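Local structure of putative transcriptional regulator (MarR/EmrR family) (Acinetobacter sp. ADP1, 3NRV) at residues S47-A52 and Q58-I63; T30-T33 and G39-E42; I7-D10 and T14-I17. The protein probably binds DNA as a dimeric transcription factor of the MarR/EmrR family, whose members are built on a winged helix-turn-helix domain. All blocks are in the same frame, centred on the assembly; numbering follows the deposited sequence. Where two conformers were deposited one is given.

Contact 1: S47-A52 and Q58-I63; sequences SVLSSA and QKISDI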
ATOM      1  N   SER C  47      12.406  -6.001  -1.368  0.57 22.78           N
ATOM      2  CA  SER C  47      12.207  -6.917  -0.253  0.57 25.44           C
ATOM      3  C   SER C  47      11.562  -8.233  -0.721  0.57 29.97           C
ATOM      4  O   SER C  47      11.883  -9.317  -0.218  0.57 26.73           O
ATOM      5  CB  SER C  47      11.398  -6.248   0.862  0.57 27.67           C
ATOM      6  OG  SER C  47      11.017  -7.201   1.835  0.57 27.97           O
ATOM      7  N   VAL C  48      10.673  -8.148  -1.705  1.00 25.56           N
ATOM      8  CA  VAL C  48      10.096  -9.372  -2.288  1.00 27.09           C
ATOM      9  C   VAL C  48      11.167 -10.176  -3.024  1.00 25.89           C
ATOM     10  O   VAL C  48      11.267 -11.381  -2.853  1.00 30.18           O
ATOM     11  CB  VAL C  48       8.908  -9.102  -3.238  1.00 27.96           C
ATOM     12  CG1 VAL C  48       8.513 -10.384  -4.001  1.00 25.51           C
ATOM     13  CG2 VAL C  48       7.726  -8.575  -2.451  1.00 30.45           C
ATOM     14  N   LEU C  49      12.000  -9.502  -3.810  1.00 21.87           N
ATOM     15  CA  LEU C  49      13.054 -10.185  -4.556  1.00 24.55           C
ATOM     16  C   LEU C  49      14.064 -10.878  -3.627  1.00 33.70           C
ATOM     17  O   LEU C  49      14.624 -11.919  -3.968  1.00 28.04           O
ATOM     18  CB  LEU C  49      13.762  -9.215  -5.508  1.00 22.49           C
ATOM     19  CG  LEU C  49      12.896  -8.582  -6.608  1.00 25.39           C
ATOM     20  CD1 LEU C  49      13.669  -7.621  -7.431  1.00 22.74           C
ATOM     21  CD2 LEU C  49      12.328  -9.683  -7.498  1.00 26.78           C
ATOM     22  N   SER C  50      14.288 -10.336  -2.437  1.00 28.51           N
ATOM     23  CA  SER C  50      15.275 -10.963  -1.562  1.00 32.10           C
ATOM     24  C   SER C  50      14.733 -12.260  -0.956  1.00 36.23           C
ATOM     25  O   SER C  50      15.500 -13.092  -0.478  1.00 39.60           O
ATOM     26  CB  SER C  50      15.693 -10.012  -0.439  1.00 33.38           C
ATOM     27  OG  SER C  50      14.724 -10.032   0.590  1.00 41.21           O
ATOM     28  N   SER C  51      13.410 -12.416  -0.972  1.00 34.59           N
ATOM     29  CA  SER C  51      12.716 -13.443  -0.197  1.00 40.50           C
ATOM     30  C   SER C  51      12.303 -14.620  -1.052  1.00 50.54           C
ATOM     31  O   SER C  51      12.110 -15.728  -0.559  1.00 62.25           O
ATOM     32  CB  SER C  51      11.428 -12.866   0.407  1.00 51.03           C
ATOM     33  OG  SER C  51      11.685 -11.952   1.456  1.00 56.17           O
ATOM     34  N   ALA C  52      12.126 -14.380  -2.337  1.00 52.38           N
ATOM     35  CA  ALA C  52      11.477 -15.381  -3.150  1.00 57.97           C
ATOM     36  C   ALA C  52      12.272 -15.733  -4.378  1.00 51.31           C
ATOM     37  O   ALA C  52      13.165 -14.999  -4.818  1.00 49.63           O
ATOM     38  CB  ALA C  52      10.058 -14.937  -3.527  1.00 54.11           C
ATOM     39  N   GLN C  58       4.256 -11.085 -12.617  1.00 27.27           N
ATOM     40  CA  GLN C  58       3.025 -11.659 -12.067  1.00 29.52           C
ATOM     41  C   GLN C  58       3.169 -12.024 -10.582  1.00 29.61           C
ATOM     42  O   GLN C  58       2.326 -11.690  -9.758  1.00 29.66           O
ATOM     43  CB  GLN C  58       2.616 -12.925 -12.832  1.00 28.19           C
ATOM     44  CG  GLN C  58       1.322 -13.552 -12.320  1.00 37.10           C
ATOM     45  CD  GLN C  58       0.113 -12.671 -12.566  1.00 54.58           C
ATOM     46  OE1 GLN C  58      -0.501 -12.146 -11.628  1.00 57.11           O
ATOM     47  NE2 GLN C  58      -0.238 -12.498 -13.833  1.00 53.12           N
ATOM     48  N   LYS C  59       4.227 -12.749 -10.251  1.00 28.61           N
ATOM     49  CA  LYS C  59       4.419 -13.164  -8.862  1.00 26.12           C
ATOM     50  C   LYS C  59       4.594 -11.964  -7.910  1.00 26.24           C
ATOM     51  O   LYS C  59       4.052 -11.961  -6.801  1.00 25.77           O
ATOM     52  CB  LYS C  59       5.588 -14.146  -8.732  1.00 27.49           C
ATOM     53  CG  LYS C  59       5.809 -14.617  -7.298  1.00 34.10           C
ATOM     54  CD  LYS C  59       6.839 -15.739  -7.220  1.00 35.58           C
ATOM     55  CE  LYS C  59       7.003 -16.241  -5.791  1.00 49.00           C
ATOM     56  NZ  LYS C  59       7.801 -17.512  -5.761  1.00 44.60           N
ATOM     57  N   ILE C  60       5.328 -10.940  -8.348  1.00 25.54           N
ATOM     58  CA  ILE C  60       5.530  -9.757  -7.501  1.00 29.33           C
ATOM     59  C   ILE C  60       4.186  -9.047  -7.276  1.00 29.99           C
ATOM     60  O   ILE C  60       3.845  -8.658  -6.156  1.00 27.07           O
ATOM     61  CB  ILE C  60       6.598  -8.797  -8.104  1.00 26.85           C
ATOM     62  CG1 ILE C  60       7.964  -9.491  -8.187  1.00 23.68           C
ATOM     63  CG2 ILE C  60       6.710  -7.504  -7.302  1.00 21.73           C
ATOM     64  CD1 ILE C  60       8.913  -8.816  -9.177  1.00 26.03           C
ATOM     65  N   SER C  61       3.400  -8.917  -8.342  1.00 26.19           N
ATOM     66  CA  SER C  61       2.071  -8.315  -8.241  1.00 24.81           C
ATOM     67  C   SER C  61       1.142  -9.101  -7.312  1.00 29.16           C
ATOM     68  O   SER C  61       0.412  -8.522  -6.497  1.00 28.70           O
ATOM     69  CB  SER C  61       1.443  -8.184  -9.648  1.00 32.02           C
ATOM     70  OG  SER C  61       0.117  -7.701  -9.578  1.00 31.00           O
ATOM     71  N   ASP C  62       1.175 -10.422  -7.432  1.00 30.06           N
ATOM     72  CA  ASP C  62       0.336 -11.278  -6.605  1.00 31.42           C
ATOM     73  C   ASP C  62       0.681 -11.070  -5.138  1.00 38.39           C
ATOM     74  O   ASP C  62      -0.210 -10.992  -4.286  1.00 33.23           O
ATOM     75  CB  ASP C  62       0.531 -12.752  -6.964  1.00 31.46           C
ATOM     76  CG  ASP C  62      -0.097 -13.115  -8.297  1.00 45.62           C
ATOM     77  OD1 ASP C  62      -0.894 -12.304  -8.822  1.00 40.36           O
ATOM     78  OD2 ASP C  62       0.207 -14.214  -8.818  1.00 46.13           O
ATOM     79  N   ILE C  63       1.977 -10.976  -4.854  1.00 27.32           N
ATOM     80  CA  ILE C  63       2.438 -10.796  -3.481  1.00 31.88           C
ATOM     81  C   ILE C  63       2.104  -9.424  -2.906  1.00 32.00           C
ATOM     82  O   ILE C  63       1.648  -9.325  -1.764  1.00 33.23           O
ATOM     83  CB  ILE C  63       3.951 -11.082  -3.347  1.00 29.95           C
ATOM     84  CG1 ILE C  63       4.225 -12.568  -3.620  1.00 27.44           C
ATOM     85  CG2 ILE C  63       4.441 -10.687  -1.968  1.00 29.86           C
ATOM     86  CD1 ILE C  63       5.713 -12.923  -3.813  1.00 30.33           C
TER

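Contact 2: T30-T33 and G39-E42; sequences TAYT and GMTE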
ATOM      1  N   THR C  30       8.848   9.008   2.326  1.00 31.69           N
ATOM      2  CA  THR C  30       9.813  10.009   2.766  1.00 27.70           C
ATOM      3  C   THR C  30      11.015   9.341   3.409  1.00 30.81           C
ATOM      4  O   THR C  30      12.152   9.678   3.100  1.00 31.94           O
ATOM      5  CB  THR C  30       9.203  10.972   3.799  1.00 33.34           C
ATOM      6  OG1 THR C  30       8.150  11.711   3.188  1.00 36.05           O
ATOM      7  CG2 THR C  30      10.259  11.963   4.300  1.00 38.98           C
ATOM      8  N   ALA C  31      10.760   8.396   4.310  1.00 26.55           N
ATOM      9  CA  ALA C  31      11.837   7.786   5.087  1.00 28.59           C
ATOM     10  C   ALA C  31      12.852   7.081   4.195  1.00 31.85           C
ATOM     11  O   ALA C  31      14.056   7.344   4.290  1.00 27.29           O
ATOM     12  CB  ALA C  31      11.277   6.829   6.134  1.00 25.90           C
ATOM     13  N   TYR C  32      12.369   6.192   3.327  1.00 25.43           N
ATOM     14  CA  TYR C  32      13.261   5.456   2.433  1.00 26.11           C
ATOM     15  C   TYR C  32      13.952   6.364   1.450  1.00 29.05           C
ATOM     16  O   TYR C  32      15.119   6.150   1.113  1.00 26.83           O
ATOM     17  CB  TYR C  32      12.518   4.326   1.691  1.00 26.19           C
ATOM     18  CG  TYR C  32      12.278   3.151   2.611  1.00 24.74           C
ATOM     19  CD1 TYR C  32      11.067   2.989   3.262  1.00 23.69           C
ATOM     20  CD2 TYR C  32      13.287   2.229   2.863  1.00 25.28           C
ATOM     21  CE1 TYR C  32      10.858   1.912   4.132  1.00 24.40           C
ATOM     22  CE2 TYR C  32      13.092   1.159   3.731  1.00 23.52           C
ATOM     23  CZ  TYR C  32      11.887   1.012   4.362  1.00 26.08           C
ATOM     24  OH  TYR C  32      11.703  -0.036   5.233  1.00 25.82           O
ATOM     25  N   THR C  33      13.239   7.373   0.975  1.00 25.82           N
ATOM     26  CA  THR C  33      13.850   8.284   0.013  1.00 31.09           C
ATOM     27  C   THR C  33      14.999   9.057   0.650  1.00 32.47           C
ATOM     28  O   THR C  33      16.067   9.186   0.061  1.00 32.16           O
ATOM     29  CB  THR C  33      12.836   9.258  -0.603  1.00 29.07           C
ATOM     30  OG1 THR C  33      11.966   8.535  -1.485  1.00 30.77           O
ATOM     31  CG2 THR C  33      13.568  10.326  -1.422  1.00 32.80           C
ATOM     32  N   GLY C  39      12.230   4.950  -3.374  1.00 26.13           N
ATOM     33  CA  GLY C  39      10.869   5.116  -2.884  1.00 27.59           C
ATOM     34  C   GLY C  39      10.365   3.888  -2.141  1.00 27.25           C
ATOM     35  O   GLY C  39      11.016   2.833  -2.139  1.00 26.09           O
HETATM   36  N   MSE C  40       9.204   4.020  -1.503  1.00 25.41           N
HETATM   37  CA  MSE C  40       8.603   2.925  -0.738  1.00 25.11           C
HETATM   38  C   MSE C  40       8.284   1.739  -1.654  1.00 22.91           C
HETATM   39  O   MSE C  40       8.486   0.574  -1.307  1.00 24.58           O
HETATM   40  CB  MSE C  40       7.315   3.441  -0.046  1.00 26.08           C
HETATM   41  CG  MSE C  40       6.391   2.337   0.541  1.00 32.72           C
HETATM   42 SE   MSE C  40       7.499   1.342   1.852  0.80 43.46          SE
HETATM   43  CE  MSE C  40       6.104   0.601   2.995  1.00 36.60           C
ATOM     44  N   THR C  41       7.780   2.031  -2.842  1.00 23.92           N
ATOM     45  CA  THR C  41       7.412   0.949  -3.751  1.00 25.44           C
ATOM     46  C   THR C  41       8.640   0.201  -4.274  1.00 25.61           C
ATOM     47  O   THR C  41       8.635  -1.028  -4.387  1.00 24.64           O
ATOM     48  CB  THR C  41       6.509   1.448  -4.887  1.00 28.56           C
ATOM     49  OG1 THR C  41       5.279   1.918  -4.314  1.00 27.43           O
ATOM     50  CG2 THR C  41       6.219   0.315  -5.875  1.00 26.31           C
ATOM     51  N   GLU C  42       9.705   0.935  -4.569  1.00 25.29           N
ATOM     52  CA  GLU C  42      10.987   0.288  -4.865  1.00 22.91           C
ATOM     53  C   GLU C  42      11.412  -0.656  -3.739  1.00 21.82           C
ATOM     54  O   GLU C  42      11.801  -1.807  -3.995  1.00 25.37           O
ATOM     55  CB  GLU C  42      12.064   1.350  -5.139  1.00 22.69           C
ATOM     56  CG  GLU C  42      11.812   2.019  -6.492  1.00 26.20           C
ATOM     57  CD  GLU C  42      12.732   3.189  -6.784  1.00 33.90           C
ATOM     58  OE1 GLU C  42      13.025   3.980  -5.876  1.00 34.03           O
ATOM     59  OE2 GLU C  42      13.155   3.318  -7.942  1.00 39.70           O
TER

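Contact 3: I7-D10 and T14-I17; sequences INID and TAQI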
ATOM      1  N   ILE C   7     -19.435  12.542   8.428  1.00 50.24           N
ATOM      2  CA  ILE C   7     -19.847  11.163   8.175  1.00 56.66           C
ATOM      3  C   ILE C   7     -18.929  10.168   8.890  1.00 67.80           C
ATOM      4  O   ILE C   7     -17.699  10.280   8.828  1.00 57.59           O
ATOM      5  CB  ILE C   7     -19.913  10.854   6.663  1.00 52.24           C
ATOM      6  CG1 ILE C   7     -20.911  11.791   5.977  1.00 50.25           C
ATOM      7  CG2 ILE C   7     -20.317   9.403   6.425  1.00 60.14           C
ATOM      8  CD1 ILE C   7     -20.888  11.722   4.467  1.00 43.03           C
ATOM      9  N   ASN C   8     -19.533   9.201   9.576  1.00 66.10           N
ATOM     10  CA  ASN C   8     -18.768   8.269  10.396  1.00 63.43           C
ATOM     11  C   ASN C   8     -18.350   7.017   9.630  1.00 68.15           C
ATOM     12  O   ASN C   8     -19.189   6.217   9.207  1.00 61.78           O
ATOM     13  CB  ASN C   8     -19.544   7.887  11.658  1.00 69.75           C
ATOM     14  CG  ASN C   8     -18.719   7.041  12.613  1.00 69.32           C
ATOM     15  OD1 ASN C   8     -18.241   5.965  12.254  1.00 64.58           O
ATOM     16  ND2 ASN C   8     -18.548   7.526  13.836  1.00 67.27           N
ATOM     17  N   ILE C   9     -17.044   6.854   9.453  1.00 61.23           N
ATOM     18  CA  ILE C   9     -16.518   5.686   8.763  1.00 57.42           C
ATOM     19  C   ILE C   9     -15.574   4.903   9.678  1.00 60.33           C
ATOM     20  O   ILE C   9     -14.745   4.116   9.215  1.00 49.99           O
ATOM     21  CB  ILE C   9     -15.828   6.059   7.428  1.00 57.33           C
ATOM     22  CG1 ILE C   9     -14.826   7.196   7.623  1.00 53.06           C
ATOM     23  CG2 ILE C   9     -16.862   6.454   6.371  1.00 53.31           C
ATOM     24  CD1 ILE C   9     -14.129   7.593   6.325  1.00 60.30           C
ATOM     25  N   ASP C  10     -15.734   5.111  10.981  1.00 59.73           N
ATOM     26  CA  ASP C  10     -14.974   4.383  11.993  1.00 60.56           C
ATOM     27  C   ASP C  10     -15.099   2.870  11.848  1.00 63.63           C
ATOM     28  O   ASP C  10     -14.134   2.143  12.067  1.00 58.21           O
ATOM     29  CB  ASP C  10     -15.432   4.780  13.396  1.00 58.97           C
ATOM     30  CG  ASP C  10     -15.166   6.234  13.706  1.00 69.10           C
ATOM     31  OD1 ASP C  10     -14.555   6.928  12.859  1.00 65.26           O
ATOM     32  OD2 ASP C  10     -15.574   6.681  14.800  1.00 67.60           O
ATOM     33  N   THR C  14     -12.643  -1.125   4.989  1.00 33.18           N
ATOM     34  CA  THR C  14     -11.896  -0.674   3.825  1.00 34.91           C
ATOM     35  C   THR C  14     -11.309   0.726   4.050  1.00 32.87           C
ATOM     36  O   THR C  14     -10.120   0.951   3.827  1.00 31.23           O
ATOM     37  CB  THR C  14     -12.770  -0.704   2.561  1.00 42.75           C
ATOM     38  OG1 THR C  14     -13.099  -2.064   2.265  1.00 40.97           O
ATOM     39  CG2 THR C  14     -12.026  -0.107   1.386  1.00 44.12           C
ATOM     40  N   ALA C  15     -12.141   1.649   4.522  1.00 36.11           N
ATOM     41  CA  ALA C  15     -11.708   3.031   4.739  1.00 40.00           C
ATOM     42  C   ALA C  15     -10.617   3.098   5.792  1.00 35.35           C
ATOM     43  O   ALA C  15      -9.607   3.763   5.597  1.00 31.75           O
ATOM     44  CB  ALA C  15     -12.887   3.916   5.149  1.00 37.28           C
ATOM     45  N   GLN C  16     -10.828   2.426   6.917  1.00 30.20           N
ATOM     46  CA  GLN C  16      -9.835   2.430   7.976  1.00 26.19           C
ATOM     47  C   GLN C  16      -8.500   1.862   7.479  1.00 29.80           C
ATOM     48  O   GLN C  16      -7.431   2.419   7.751  1.00 26.90           O
ATOM     49  CB  GLN C  16     -10.308   1.601   9.178  1.00 31.35           C
ATOM     50  CG  GLN C  16     -11.382   2.265  10.015  1.00 38.80           C
ATOM     51  CD  GLN C  16     -11.064   3.712  10.321  1.00 44.89           C
ATOM     52  OE1 GLN C  16      -9.951   4.052  10.742  1.00 40.60           O
ATOM     53  NE2 GLN C  16     -12.046   4.579  10.115  1.00 45.07           N
ATOM     54  N   ILE C  17      -8.571   0.740   6.770  1.00 26.63           N
ATOM     55  CA  ILE C  17      -7.363   0.067   6.320  1.00 26.59           C
ATOM     56  C   ILE C  17      -6.644   0.920   5.274  1.00 31.01           C
ATOM     57  O   ILE C  17      -5.414   1.006   5.275  1.00 24.21           O
ATOM     58  CB  ILE C  17      -7.670  -1.317   5.759  1.00 26.67           C
ATOM     59  CG1 ILE C  17      -7.924  -2.281   6.931  1.00 28.91           C
ATOM     60  CG2 ILE C  17      -6.511  -1.823   4.896  1.00 30.49           C
ATOM     61  CD1 ILE C  17      -8.574  -3.560   6.514  1.00 28.75           C
TER

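Contact 1: S47-A52 and Q58-I63
Val48 meets Ile63 through both of its methyl groups and Ile60 through CG1 alone. Its CB is directed at helix 57-64, and beyond it the side chain forks. CG1 stands anti to the backbone N (chi1 170°), which sends it to Ile63 CD1 at 3.8 Å, with Ile60 CG1 a little farther away, 4.3 Å from Val48 CG1. The other branch, Val48 CG2, lies 3.9 Å from Ile63 CG2, so the two branched side chains come tip to tip along paired methyls. To one side, the Leu49 and Ile60 side chains cross at a slant, with Leu49 CD2 3.9 Å from Ile60 CD1, while Cys55 of the intervening loop touches Val48, Leu49 and Ile60 as well. At the more open edge, the extended chain of Lys59 puts CE 4.0 Å from Ala52 CB, and its ammonium goes on to a hydrogen bond with the carbonyl of Ser53. The contact is therefore apolar in its buried part, with a lysine shaft at its edge. The local axes stand 10.8 Å apart at 113°. Ile60 also packs on Val71 of helix 68-80, the next helix in the chain, consistent with the helix-turn-helix core of a MarR winged-helix domain.

Contact 2: T30-T33 and G39-E42
Tyr32 and Met40 make a Met-aromatic contact across the turn between helix 13-36 and the start of helix 40-51, two successive helices of the MarR fold. Residue 40 is selenomethionine in this crystal. Its selenium lies 4.9 Å from the centroid of the Tyr32 ring and 50° off the ring normal, an oblique approach. The nearest ring atoms are on one side: Tyr32 CE1 is 4.1 Å from Met40 SE, and CD1 of the same ring is 4.2 Å from that SE. With CG of Met40 anti to the backbone N (chi1 167°), the bend at chi2 (59°) brings SE round to this CD1-CE1 side. Elsewhere the tyrosine stacks with Trp43 and stands edge-to-face with Phe114, so it belongs to a larger aromatic cluster.

The second kind of contact is van der Waals contact with the backbone. Thr33 OG1 sits 3.9 Å from Gly39 CA, and the single proton of this hydroxyl has Ser29 O, its stronger partner, and Ile38 O as acceptors.

The polar interactions gather at the start of helix 40-51. Asp62 of the second subunit accepts from Met40 N. Gly39 occupies the N-cap, and Lys81 forms a salt bridge with Glu42 OE2. The other carboxylate oxygen of Glu42, three residues after the N-cap, returns to it: Glu42 OE1 takes the N-H of Gly39 at 2.8 Å from Gly39 N, through its anti lone pair.

Contact 3: I7-D10 and T14-I17
Ile9 and Gln16 are joined by the one hydrogen bond between residues 7-10, in the N-terminal loop, and residues 14-17, in the first turns of helix 13-36. Ahead of it in the loop, Asn8 folds the chain into an Asx turn: its OD1 accepts the N-H of Asp10, with Asp10 N 2.9 Å from Asn8 OD1. The amide is also held, weakly, from its other end, since Asn8 ND2 lies 3.2 Å from Asp10 OD2.

Ile9 sits at the bend of this turn and is the buried residue of the loop segment. With chi1 at 50°, CG1 is wedged between its own backbone N and C, and the extended remainder carries CD1 to 4.1 Å from Ala15 CB. The carbonyl of Ile9 receives the side-chain amide of helix 13-36: Gln16 NE2 is 2.9 Å from Ile9 O, and the N-H points at the oxygen nearly straight, at 165°. The acceptor lies in the plane of the Gln16 amide, whereas the donor stands above the plane of the carbonyl, 47° out of it.

Asp10 turns its CB away from the helix, yet its carbonyl oxygen, Asp10 O, rests 3.4 Å from Gln16 CG. The glutamine chain, bent at chi2, thus passes alongside the backbone of Asp10 before reaching Ile9. Its far oxygen, Gln16 OE1, takes a hydrogen bond from Arg142 of the second subunit, so both ends of the amide are engaged and its orientation is fixed. Ile7 packs on Val110 of that subunit, and Tyr108 of the same partner chain covers Ala15. Here the N-terminal loop and helix start meet the partner chain's C-terminal helices, an arrangement characteristic of the MarR dimer interface.

From the N terminus, contact 3 comes first, closing the short turn that leads the loop before helix 13-36 back against that helix. Contact 2 follows at the other end of the same helix, closing the turn into helix 40-51. Contact 1 closes the loop from the end of helix 40-51 to helix 57-64. The three are in series, with none enclosing or crossing another. Contacts 1 and 2 have centres about 17 Å apart, whereas contact 3 lies about 26 Å from contact 2, centre to centre. Helix 13-36 links contact 3 to contact 2, helix 40-51 links contact 2 to contact 1, and all three also touch the second subunit.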